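Hexokinase (Schistosoma mansoni, PDB 1BDG) catalyses the ATP-dependent phosphorylation of glucose and other hexoses to hexose 6-phosphates, the opening step of glycolysis. Local coordinates at residues 41-55 / 225-237. Numbering follows the deposited sequence.
Sequences LQKSTNEKSSIKMFP and AYIEDSSKVELMD. With SO4 (sulfate ion), chain E.
Glu234 carries most of the polar grip on segment 41-55. Its extended side chain brings OE1 to the backbone N of Lys43 at 3.2 Å; the N-H points almost straight at the oxygen (175°) but reaches it from above the carboxylate plane. The Lys43 side chain leans across that of Glu234, CG resting on CB, while its NZ stays 6.5 Å from Glu234 OE1, too far for a salt bridge. Leu41 O takes a weak bond from Glu234 N, and a water donates to the same carbonyl while accepting from Leu235 N, 2.8 Å each way. Leu41 and the residues after it are thereby tied to the 3-10 segment 234-236.

The van der Waals contacts fall into three groups. Leu41 CD1 lies beside Tyr226 OH and Glu228 OE1, and its CD2 lies 4.2 Å from Val233 CG2. Pro55 sets CB against Val233 CG1 (3.9 Å) and Met236 SD. Farther out, Leu235 CD1 lies against the Asn46 amide, whose ND2 bonds to Gly40 O.

Tyr226 stands with CG between its backbone N and carbonyl carbon (chi1 72°), which brings the hydroxyl end of the ring to Met53, whose CE sits at the ring edge. The hydroxyl donates to Glu228 OE1 (2.7 Å), using that oxygen's anti lone pair. Arg388 of helix 357-389 forms a salt bridge to the same OE1, and Asp229 N bonds to OE2, so both oxygens of this buried carboxylate have partners.

Strands 54-55 and 222-229 flank strand 243-247 in a six-stranded mixed sheet of the actin-like ATPase fold of hexokinases; 54-55 is an outermost strand, and the contact packs segment 41-55 against strand 222-229 and the turn after it, with Met53 about 7 Å from the substrate-binding Glu249, side chain to side chain.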
ATOM      1  N   LEU A  41     -14.060   3.823  14.676  1.00 15.36           N
ATOM      2  CA  LEU A  41     -15.201   2.905  14.612  1.00 14.77           C
ATOM      3  C   LEU A  41     -16.391   3.548  15.319  1.00 14.96           C
ATOM      4  O   LEU A  41     -17.540   3.156  15.116  1.00 15.62           O
ATOM      5  CB  LEU A  41     -14.853   1.550  15.253  1.00 12.73           C
ATOM      6  CG  LEU A  41     -13.663   0.803  14.637  1.00 14.78           C
ATOM      7  CD1 LEU A  41     -13.099  -0.188  15.601  1.00 15.77           C
ATOM      8  CD2 LEU A  41     -14.037   0.110  13.353  1.00 15.72           C
ATOM      9  N   GLN A  42     -16.107   4.568  16.116  1.00 16.17           N
ATOM     10  CA  GLN A  42     -17.130   5.281  16.855  1.00 17.38           C
ATOM     11  C   GLN A  42     -17.680   6.446  16.033  1.00 19.50           C
ATOM     12  O   GLN A  42     -16.929   7.224  15.440  1.00 19.92           O
ATOM     13  CB  GLN A  42     -16.566   5.823  18.168  1.00 14.89           C
ATOM     14  CG  GLN A  42     -16.149   4.802  19.210  1.00 14.20           C
ATOM     15  CD  GLN A  42     -16.155   5.409  20.615  1.00 17.94           C
ATOM     16  OE1 GLN A  42     -16.956   5.016  21.459  1.00 19.72           O
ATOM     17  NE2 GLN A  42     -15.302   6.404  20.853  1.00 15.09           N
ATOM     18  N   LYS A  43     -18.998   6.598  16.053  1.00 20.26           N
ATOM     19  CA  LYS A  43     -19.658   7.664  15.315  1.00 21.91           C
ATOM     20  C   LYS A  43     -19.304   9.043  15.853  1.00 23.10           C
ATOM     21  O   LYS A  43     -18.927   9.944  15.085  1.00 24.66           O
ATOM     22  CB  LYS A  43     -21.169   7.463  15.344  1.00 21.51           C
ATOM     23  CG  LYS A  43     -21.568   6.115  14.780  1.00 26.88           C
ATOM     24  CD  LYS A  43     -23.059   5.846  14.897  1.00 29.66           C
ATOM     25  CE  LYS A  43     -23.853   6.711  13.927  1.00 31.18           C
ATOM     26  NZ  LYS A  43     -24.952   5.934  13.274  1.00 31.19           N
ATOM     27  N   SER A  44     -19.367   9.201  17.174  1.00 23.11           N
ATOM     28  CA  SER A  44     -19.074  10.498  17.775  1.00 22.05           C
ATOM     29  C   SER A  44     -17.621  10.913  17.668  1.00 22.44           C
ATOM     30  O   SER A  44     -17.285  12.059  17.975  1.00 24.39           O
ATOM     31  CB  SER A  44     -19.524  10.521  19.227  1.00 20.89           C
ATOM     32  OG  SER A  44     -19.148   9.332  19.885  1.00 21.82           O
ATOM     33  N   THR A  45     -16.765  10.010  17.191  1.00 23.30           N
ATOM     34  CA  THR A  45     -15.343  10.305  17.080  1.00 22.55           C
ATOM     35  C   THR A  45     -14.634   9.845  15.817  1.00 21.61           C
ATOM     36  O   THR A  45     -13.406   9.773  15.813  1.00 22.32           O
ATOM     37  CB  THR A  45     -14.562   9.746  18.286  1.00 22.03           C
ATOM     38  OG1 THR A  45     -14.881   8.365  18.467  1.00 23.45           O
ATOM     39  CG2 THR A  45     -14.925  10.470  19.542  1.00 24.51           C
ATOM     40  N   ASN A  46     -15.372   9.532  14.755  1.00 22.03           N
ATOM     41  CA  ASN A  46     -14.731   9.115  13.500  1.00 21.83           C
ATOM     42  C   ASN A  46     -14.158  10.327  12.749  1.00 22.16           C
ATOM     43  O   ASN A  46     -12.991  10.346  12.340  1.00 20.88           O
ATOM     44  CB  ASN A  46     -15.717   8.393  12.581  1.00 20.84           C
ATOM     45  CG  ASN A  46     -15.181   8.248  11.161  1.00 23.39           C
ATOM     46  OD1 ASN A  46     -15.288   9.180  10.356  1.00 24.25           O
ATOM     47  ND2 ASN A  46     -14.585   7.090  10.850  1.00 22.98           N
ATOM     48  N   GLU A  47     -14.996  11.354  12.617  1.00 22.38           N
ATOM     49  CA  GLU A  47     -14.658  12.588  11.925  1.00 22.51           C
ATOM     50  C   GLU A  47     -13.537  13.386  12.603  1.00 21.63           C
ATOM     51  O   GLU A  47     -13.144  14.440  12.120  1.00 21.90           O
ATOM     52  CB  GLU A  47     -15.918  13.442  11.792  1.00 24.79           C
ATOM     53  CG  GLU A  47     -15.793  14.682  10.902  1.00 30.26           C
ATOM     54  CD  GLU A  47     -17.025  15.563  10.988  1.00 32.91           C
ATOM     55  OE1 GLU A  47     -17.100  16.368  11.941  1.00 34.48           O
ATOM     56  OE2 GLU A  47     -17.929  15.433  10.127  1.00 34.00           O
ATOM     57  N   LYS A  48     -13.040  12.919  13.736  1.00 20.46           N
ATOM     58  CA  LYS A  48     -11.961  13.637  14.384  1.00 20.05           C
ATOM     59  C   LYS A  48     -10.761  12.712  14.525  1.00 21.33           C
ATOM     60  O   LYS A  48      -9.853  12.981  15.322  1.00 21.73           O
ATOM     61  CB  LYS A  48     -12.403  14.177  15.749  1.00 21.55           C
ATOM     62  N   SER A  49     -10.774  11.615  13.765  1.00 19.96           N
ATOM     63  CA  SER A  49      -9.687  10.643  13.780  1.00 19.14           C
ATOM     64  C   SER A  49      -9.096  10.520  12.391  1.00 18.05           C
ATOM     65  O   SER A  49      -9.818  10.621  11.391  1.00 19.53           O
ATOM     66  CB  SER A  49     -10.180   9.268  14.193  1.00 20.83           C
ATOM     67  OG  SER A  49      -9.217   8.285  13.837  1.00 21.63           O
ATOM     68  N   SER A  50      -7.791  10.272  12.328  1.00 14.78           N
ATOM     69  CA  SER A  50      -7.138  10.126  11.049  1.00 13.80           C
ATOM     70  C   SER A  50      -7.396   8.744  10.469  1.00 15.55           C
ATOM     71  O   SER A  50      -7.452   8.582   9.241  1.00 15.90           O
ATOM     72  CB  SER A  50      -5.651  10.415  11.159  1.00 12.80           C
ATOM     73  OG  SER A  50      -5.044   9.611  12.141  1.00 15.97           O
ATOM     74  N   ILE A  51      -7.581   7.746  11.333  1.00 13.32           N
ATOM     75  CA  ILE A  51      -7.851   6.397  10.841  1.00 14.02           C
ATOM     76  C   ILE A  51      -9.346   6.168  10.662  1.00 14.52           C
ATOM     77  O   ILE A  51     -10.057   5.814  11.606  1.00 14.68           O
ATOM     78  CB  ILE A  51      -7.182   5.309  11.698  1.00 11.67           C
ATOM     79  CG1 ILE A  51      -5.665   5.470  11.603  1.00  9.34           C
ATOM     80  CG2 ILE A  51      -7.626   3.928  11.227  1.00  8.37           C
ATOM     81  CD1 ILE A  51      -4.860   4.354  12.231  1.00 10.04           C
ATOM     82  N   LYS A  52      -9.781   6.314   9.411  1.00 14.71           N
ATOM     83  CA  LYS A  52     -11.186   6.215   9.003  1.00 15.75           C
ATOM     84  C   LYS A  52     -11.994   4.953   9.227  1.00 17.17           C
ATOM     85  O   LYS A  52     -13.218   5.044   9.330  1.00 18.82           O
ATOM     86  CB  LYS A  52     -11.341   6.655   7.558  1.00 14.16           C
ATOM     87  CG  LYS A  52     -10.945   8.097   7.351  1.00 17.53           C
ATOM     88  CD  LYS A  52     -11.840   9.004   8.146  1.00 17.71           C
ATOM     89  CE  LYS A  52     -11.093  10.196   8.657  1.00 18.08           C
ATOM     90  NZ  LYS A  52     -11.942  10.922   9.635  1.00 20.93           N
ATOM     91  N   MET A  53     -11.339   3.789   9.203  1.00 16.97           N
ATOM     92  CA  MET A  53     -11.987   2.496   9.441  1.00 15.21           C
ATOM     93  C   MET A  53     -13.232   2.257   8.607  1.00 16.61           C
ATOM     94  O   MET A  53     -14.243   1.779   9.136  1.00 15.81           O
ATOM     95  CB  MET A  53     -12.380   2.364  10.919  1.00 16.76           C
ATOM     96  CG  MET A  53     -11.271   2.594  11.914  1.00 17.52           C
ATOM     97  SD  MET A  53     -10.030   1.341  11.837  1.00 16.99           S
ATOM     98  CE  MET A  53     -10.559   0.360  13.091  1.00 19.32           C
ATOM     99  N   PHE A  54     -13.148   2.510   7.302  1.00 15.98           N
ATOM    100  CA  PHE A  54     -14.302   2.332   6.422  1.00 13.95           C
ATOM    101  C   PHE A  54     -14.789   0.885   6.330  1.00 14.66           C
ATOM    102  O   PHE A  54     -14.031   0.005   5.908  1.00 15.62           O
ATOM    103  CB  PHE A  54     -13.984   2.782   4.991  1.00 14.25           C
ATOM    104  CG  PHE A  54     -13.523   4.198   4.868  1.00 13.18           C
ATOM    105  CD1 PHE A  54     -14.418   5.247   4.990  1.00 11.37           C
ATOM    106  CD2 PHE A  54     -12.198   4.481   4.560  1.00 10.85           C
ATOM    107  CE1 PHE A  54     -13.998   6.566   4.798  1.00  9.95           C
ATOM    108  CE2 PHE A  54     -11.778   5.782   4.370  1.00 11.23           C
ATOM    109  CZ  PHE A  54     -12.682   6.829   4.487  1.00  9.74           C
ATOM    110  N   PRO A  55     -16.041   0.611   6.746  1.00 13.68           N
ATOM    111  CA  PRO A  55     -16.517  -0.767   6.639  1.00 11.06           C
ATOM    112  C   PRO A  55     -16.661  -1.052   5.149  1.00 11.49           C
ATOM    113  O   PRO A  55     -17.103  -0.191   4.387  1.00 11.53           O
ATOM    114  CB  PRO A  55     -17.877  -0.714   7.331  1.00  9.92           C
ATOM    115  CG  PRO A  55     -18.310   0.689   7.115  1.00 11.95           C
ATOM    116  CD  PRO A  55     -17.058   1.463   7.381  1.00 12.27           C
ATOM    117  N   ALA A 225      -6.396  -4.391   6.293  1.00 15.87           N
ATOM    118  CA  ALA A 225      -7.818  -4.616   6.417  1.00 14.06           C
ATOM    119  C   ALA A 225      -7.881  -5.828   7.311  1.00 16.26           C
ATOM    120  O   ALA A 225      -6.995  -6.678   7.245  1.00 17.01           O
ATOM    121  CB  ALA A 225      -8.405  -4.923   5.075  1.00 14.56           C
ATOM    122  N   TYR A 226      -8.893  -5.910   8.165  1.00 15.54           N
ATOM    123  CA  TYR A 226      -9.010  -7.044   9.073  1.00 16.49           C
ATOM    124  C   TYR A 226     -10.479  -7.385   9.375  1.00 14.73           C
ATOM    125  O   TYR A 226     -11.366  -6.570   9.130  1.00 15.29           O
ATOM    126  CB  TYR A 226      -8.217  -6.749  10.363  1.00 14.34           C
ATOM    127  CG  TYR A 226      -8.855  -5.724  11.263  1.00 15.53           C
ATOM    128  CD1 TYR A 226      -8.723  -4.369  11.008  1.00 16.18           C
ATOM    129  CD2 TYR A 226      -9.654  -6.116  12.339  1.00 16.21           C
ATOM    130  CE1 TYR A 226      -9.389  -3.421  11.804  1.00 18.58           C
ATOM    131  CE2 TYR A 226     -10.315  -5.191  13.134  1.00 15.16           C
ATOM    132  CZ  TYR A 226     -10.187  -3.848  12.865  1.00 17.45           C
ATOM    133  OH  TYR A 226     -10.868  -2.930  13.633  1.00 17.13           O
ATOM    134  N   ILE A 227     -10.752  -8.593   9.864  1.00 16.58           N
ATOM    135  CA  ILE A 227     -12.138  -8.944  10.191  1.00 17.48           C
ATOM    136  C   ILE A 227     -12.474  -8.384  11.571  1.00 17.06           C
ATOM    137  O   ILE A 227     -11.720  -8.588  12.519  1.00 15.70           O
ATOM    138  CB  ILE A 227     -12.414 -10.464  10.160  1.00 14.80           C
ATOM    139  CG1 ILE A 227     -11.900 -11.087   8.858  1.00 14.37           C
ATOM    140  CG2 ILE A 227     -13.926 -10.692  10.173  1.00 14.65           C
ATOM    141  CD1 ILE A 227     -12.016 -12.606   8.799  1.00  9.97           C
ATOM    142  N   GLU A 228     -13.604  -7.686  11.672  1.00 16.68           N
ATOM    143  CA  GLU A 228     -14.036  -7.062  12.922  1.00 17.35           C
ATOM    144  C   GLU A 228     -15.449  -7.441  13.350  1.00 17.18           C
ATOM    145  O   GLU A 228     -16.230  -7.984  12.586  1.00 20.28           O
ATOM    146  CB  GLU A 228     -13.937  -5.530  12.787  1.00 16.98           C
ATOM    147  CG  GLU A 228     -14.606  -4.687  13.886  1.00 16.43           C
ATOM    148  CD  GLU A 228     -13.832  -4.656  15.179  1.00 18.59           C
ATOM    149  OE1 GLU A 228     -12.759  -4.031  15.181  1.00 19.93           O
ATOM    150  OE2 GLU A 228     -14.288  -5.241  16.190  1.00 17.88           O
ATOM    151  N   ASP A 229     -15.734  -7.165  14.612  1.00 18.94           N
ATOM    152  CA  ASP A 229     -17.008  -7.398  15.273  1.00 17.17           C
ATOM    153  C   ASP A 229     -17.957  -6.292  14.760  1.00 17.85           C
ATOM    154  O   ASP A 229     -17.797  -5.116  15.076  1.00 18.80           O
ATOM    155  CB  ASP A 229     -16.728  -7.232  16.773  1.00 16.51           C
ATOM    156  CG  ASP A 229     -17.840  -7.716  17.661  1.00 17.85           C
ATOM    157  OD1 ASP A 229     -18.956  -7.170  17.604  1.00 18.08           O
ATOM    158  OD2 ASP A 229     -17.564  -8.604  18.488  1.00 20.27           O
ATOM    159  N   SER A 230     -18.967  -6.654  13.990  1.00 20.33           N
ATOM    160  CA  SER A 230     -19.886  -5.649  13.467  1.00 20.68           C
ATOM    161  C   SER A 230     -20.780  -5.014  14.527  1.00 20.68           C
ATOM    162  O   SER A 230     -21.807  -4.416  14.187  1.00 22.64           O
ATOM    163  CB  SER A 230     -20.755  -6.237  12.358  1.00 19.83           C
ATOM    164  OG  SER A 230     -21.608  -7.228  12.897  1.00 20.30           O
ATOM    165  N   SER A 231     -20.469  -5.228  15.805  1.00 19.15           N
ATOM    166  CA  SER A 231     -21.249  -4.616  16.889  1.00 16.68           C
ATOM    167  C   SER A 231     -20.536  -3.340  17.279  1.00 15.33           C
ATOM    168  O   SER A 231     -21.122  -2.443  17.890  1.00 11.82           O
ATOM    169  CB  SER A 231     -21.352  -5.537  18.080  1.00 13.49           C
ATOM    170  N   LYS A 232     -19.265  -3.275  16.885  1.00 15.14           N
ATOM    171  CA  LYS A 232     -18.395  -2.144  17.149  1.00 14.97           C
ATOM    172  C   LYS A 232     -18.357  -1.160  15.993  1.00 15.75           C
ATOM    173  O   LYS A 232     -18.076   0.006  16.198  1.00 17.60           O
ATOM    174  CB  LYS A 232     -16.980  -2.631  17.429  1.00 14.39           C
ATOM    175  CG  LYS A 232     -16.885  -3.636  18.547  1.00 15.81           C
ATOM    176  CD  LYS A 232     -15.443  -4.029  18.798  1.00 18.20           C
ATOM    177  CE  LYS A 232     -15.314  -4.863  20.061  1.00 18.72           C
ATOM    178  NZ  LYS A 232     -13.912  -5.279  20.301  1.00 19.16           N
ATOM    179  N   VAL A 233     -18.613  -1.623  14.771  1.00 15.67           N
ATOM    180  CA  VAL A 233     -18.578  -0.714  13.631  1.00 15.72           C
ATOM    181  C   VAL A 233     -19.854   0.109  13.620  1.00 16.83           C
ATOM    182  O   VAL A 233     -20.733  -0.121  12.801  1.00 17.61           O
ATOM    183  CB  VAL A 233     -18.443  -1.456  12.304  1.00 12.86           C
ATOM    184  CG1 VAL A 233     -18.229  -0.452  11.193  1.00 15.16           C
ATOM    185  CG2 VAL A 233     -17.286  -2.433  12.359  1.00 12.21           C
ATOM    186  N   GLU A 234     -19.923   1.107  14.493  1.00 18.00           N
ATOM    187  CA  GLU A 234     -21.126   1.931  14.619  1.00 21.09           C
ATOM    188  C   GLU A 234     -21.676   2.600  13.361  1.00 21.26           C
ATOM    189  O   GLU A 234     -22.897   2.724  13.197  1.00 20.98           O
ATOM    190  CB  GLU A 234     -20.946   2.950  15.733  1.00 20.96           C
ATOM    191  CG  GLU A 234     -20.661   2.317  17.091  1.00 20.41           C
ATOM    192  CD  GLU A 234     -20.444   3.353  18.159  1.00 22.69           C
ATOM    193  OE1 GLU A 234     -20.584   4.558  17.857  1.00 21.39           O
ATOM    194  OE2 GLU A 234     -20.128   2.971  19.306  1.00 25.18           O
ATOM    195  N   LEU A 235     -20.791   3.000  12.458  1.00 20.82           N
ATOM    196  CA  LEU A 235     -21.231   3.635  11.233  1.00 19.60           C
ATOM    197  C   LEU A 235     -21.971   2.645  10.365  1.00 20.83           C
ATOM    198  O   LEU A 235     -22.692   3.039   9.465  1.00 25.61           O
ATOM    199  CB  LEU A 235     -20.052   4.219  10.464  1.00 18.42           C
ATOM    200  CG  LEU A 235     -19.342   5.371  11.167  1.00 19.05           C
ATOM    201  CD1 LEU A 235     -17.900   5.420  10.743  1.00 19.33           C
ATOM    202  CD2 LEU A 235     -20.037   6.674  10.874  1.00 17.61           C
ATOM    203  N   MET A 236     -21.822   1.361  10.641  1.00 20.05           N
ATOM    204  CA  MET A 236     -22.497   0.355   9.846  1.00 19.89           C
ATOM    205  C   MET A 236     -23.947   0.192  10.297  1.00 22.59           C
ATOM    206  O   MET A 236     -24.745  -0.442   9.605  1.00 24.17           O
ATOM    207  CB  MET A 236     -21.748  -0.975   9.951  1.00 18.86           C
ATOM    208  CG  MET A 236     -21.827  -1.842   8.715  1.00 18.35           C
ATOM    209  SD  MET A 236     -20.707  -3.248   8.774  1.00 18.09           S
ATOM    210  CE  MET A 236     -21.825  -4.643   8.535  1.00 12.07           C
ATOM    211  N   ASP A 237     -24.295   0.801  11.433  1.00 24.49           N
ATOM    212  CA  ASP A 237     -25.652   0.712  11.993  1.00 26.69           C
ATOM    213  C   ASP A 237     -25.871  -0.669  12.606  1.00 28.01           C
ATOM    214  O   ASP A 237     -25.012  -1.548  12.473  1.00 30.74           O
ATOM    215  CB  ASP A 237     -26.695   0.962  10.906  1.00 29.15           C
TER
HETATM  216  S   SO4 E 504     -12.364  -1.361  20.908  1.00 38.87           S
HETATM  217  O1  SO4 E 504     -11.077  -0.851  21.306  1.00 40.23           O
HETATM  218  O2  SO4 E 504     -12.179  -2.497  20.053  1.00 37.97           O
HETATM  219  O3  SO4 E 504     -13.098  -1.753  22.085  1.00 37.13           O
HETATM  220  O4  SO4 E 504     -13.094  -0.348  20.190  1.00 36.46           O
HETATM  221  O   HOH W   1     -18.019   2.567  12.370  1.00 23.73           O